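Local coordinates for PbSGBP-B lipoprotein (Prevotella bryantii B14, PDB 6D2Y) that probably binds polysaccharide at the cell surface as a lipoprotein of a polysaccharide utilization locus, and carries a magnesium ion, at residues F79-A84 and I104-T109. Residues are numbered along the deposited sequence; the frame is centred on the assembly and turned at random.
Sequences FNDQAA and IPSVVT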
loop_
_atom_site.group_PDB
_atom_site.type_symbol
_atom_site.label_atom_id
_atom_site.label_comp_id
_atom_site.label_asym_id
_atom_site.label_seq_id
_atom_site.Cartn_x
_atom_site.Cartn_y
_atom_site.Cartn_z
ATOM N N PHE A 79 18.986 -23.709 16.790
ATOM C CA PHE A 79 18.635 -23.543 15.386
ATOM C C PHE A 79 19.296 -22.259 14.900
ATOM O O PHE A 79 18.916 -21.162 15.325
ATOM C CB PHE A 79 17.120 -23.482 15.228
ATOM C CG PHE A 79 16.437 -24.797 15.443
ATOM C CD1 PHE A 79 16.087 -25.218 16.718
ATOM C CD2 PHE A 79 16.139 -25.613 14.369
ATOM C CE1 PHE A 79 15.450 -26.433 16.911
ATOM C CE2 PHE A 79 15.504 -26.825 14.554
ATOM C CZ PHE A 79 15.160 -27.236 15.826
ATOM N N ASN A 80 20.292 -22.396 14.021
ATOM C CA ASN A 80 21.143 -21.281 13.594
ATOM C C ASN A 80 21.780 -20.696 14.848
ATOM O O ASN A 80 22.516 -21.425 15.536
ATOM C CB ASN A 80 20.327 -20.304 12.746
ATOM C CG ASN A 80 19.679 -20.971 11.557
ATOM O OD1 ASN A 80 20.352 -21.362 10.596
ATOM N ND2 ASN A 80 18.360 -21.096 11.608
ATOM N N ASP A 81 21.528 -19.437 15.195
ATOM C CA ASP A 81 22.064 -18.834 16.406
ATOM C C ASP A 81 21.017 -18.704 17.504
ATOM O O ASP A 81 21.256 -18.017 18.501
ATOM C CB ASP A 81 22.664 -17.463 16.087
ATOM C CG ASP A 81 21.689 -16.556 15.349
ATOM O OD1 ASP A 81 20.523 -16.956 15.160
ATOM O OD2 ASP A 81 22.093 -15.443 14.954
ATOM N N GLN A 82 19.861 -19.341 17.339
ATOM C CA GLN A 82 18.764 -19.240 18.290
ATOM C C GLN A 82 18.714 -20.507 19.133
ATOM O O GLN A 82 18.572 -21.610 18.595
ATOM C CB GLN A 82 17.438 -19.021 17.565
ATOM C CG GLN A 82 17.421 -17.785 16.681
ATOM C CD GLN A 82 17.701 -16.512 17.456
ATOM O OE1 GLN A 82 17.081 -16.250 18.487
ATOM N NE2 GLN A 82 18.643 -15.716 16.965
ATOM N N ALA A 83 18.824 -20.345 20.448
ATOM C CA ALA A 83 18.775 -21.483 21.352
ATOM C C ALA A 83 17.338 -21.948 21.542
ATOM O O ALA A 83 16.421 -21.137 21.709
ATOM C CB ALA A 83 19.392 -21.123 22.704
ATOM N N ALA A 84 17.145 -23.261 21.507
ATOM C CA ALA A 84 15.842 -23.852 21.757
ATOM C C ALA A 84 15.703 -24.219 23.230
ATOM O O ALA A 84 16.683 -24.288 23.977
ATOM C CB ALA A 84 15.634 -25.090 20.884
ATOM N N ILE A 104 13.854 -14.558 14.537
ATOM C CA ILE A 104 14.545 -14.657 13.247
ATOM C C ILE A 104 16.048 -14.754 13.496
ATOM O O ILE A 104 16.596 -13.957 14.276
ATOM C CB ILE A 104 14.210 -13.446 12.373
ATOM C CG1 ILE A 104 12.861 -13.640 11.678
ATOM C CG2 ILE A 104 15.309 -13.197 11.345
ATOM C CD1 ILE A 104 12.066 -12.365 11.534
ATOM N N PRO A 105 16.751 -15.698 12.875
ATOM C CA PRO A 105 18.201 -15.796 13.091
ATOM C C PRO A 105 18.946 -14.648 12.425
ATOM O O PRO A 105 18.645 -14.261 11.293
ATOM C CB PRO A 105 18.562 -17.142 12.454
ATOM C CG PRO A 105 17.497 -17.356 11.413
ATOM C CD PRO A 105 16.244 -16.758 11.986
ATOM N N SER A 106 19.937 -14.106 13.142
ATOM C CA SER A 106 20.735 -13.008 12.600
ATOM C C SER A 106 21.824 -13.516 11.661
ATOM O O SER A 106 22.106 -12.886 10.638
ATOM C CB SER A 106 21.352 -12.187 13.733
ATOM O OG SER A 106 20.375 -11.361 14.343
ATOM N N VAL A 107 22.458 -14.638 11.996
ATOM C CA VAL A 107 23.396 -15.327 11.114
ATOM C C VAL A 107 22.811 -16.708 10.836
ATOM O O VAL A 107 22.610 -17.509 11.757
ATOM C CB VAL A 107 24.806 -15.403 11.722
ATOM C CG1 VAL A 107 24.751 -15.875 13.161
ATOM C CG2 VAL A 107 25.695 -16.327 10.879
ATOM N N VAL A 108 22.479 -16.972 9.575
ATOM C CA VAL A 108 21.817 -18.208 9.175
ATOM C C VAL A 108 22.850 -19.149 8.575
ATOM O O VAL A 108 23.626 -18.762 7.692
ATOM C CB VAL A 108 20.665 -17.924 8.191
ATOM C CG1 VAL A 108 21.131 -17.073 7.019
ATOM C CG2 VAL A 108 20.051 -19.226 7.683
ATOM N N THR A 109 22.878 -20.383 9.070
ATOM C CA THR A 109 23.772 -21.399 8.542
ATOM C C THR A 109 23.034 -22.645 8.083
ATOM O O THR A 109 23.677 -23.572 7.577
ATOM C CB THR A 109 24.833 -21.787 9.583
ATOM O OG1 THR A 109 24.205 -22.068 10.841
ATOM C CG2 THR A 109 25.837 -20.656 9.760
#
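Asn80 and Asp81, the two corner residues of a type II' beta turn from Phe79 to Gln82, face the irregular chain of 104-109, with the CA atoms of Asn80 and Val108 5.4 Å apart. Asn80 takes the first corner with a positive phi (57°) and a strongly negative psi, a conformation that asparagine tolerates better than most residues with a side chain. Its CB rests on Pro105 CB at 3.6 Å, and its OD1 accepts a hydrogen bond from Thr109 N at 3.1 Å, the donor tilted 24° from the carbonyl plane. Asp110 N binds the same oxygen, so two successive backbone amides share one side-chain carbonyl. Asp81 reaches amides earlier in the loop. With chi1 at 53°, its CG sits between its own backbone N and carbonyl carbon, which carries the carboxylate over to residues 105-107. There OD2 receives a nearly straight bond from Val107 N at 3.1 Å, coming from above the carboxylate plane, and a weak one from Ser106 N. An acidic group suits this place, since OD2 can accept from both amides while OD1 packs against Pro105 CB at 3.3 Å. Gln82 bends at chi2, and its NE2 donates to Asp81 OD1 at 2.9 Å from above the carboxylate plane, which should limit the carboxylate's rotation. Pro105, with no N-H of its own to satisfy, offers a compact ring for Asn80 to lean on. Such side-chain-to-backbone bonding ties a two-residue beta hairpin with a type II' turn, whose strand 82-83 edges its sheet, to the connection leading into strand 111-116.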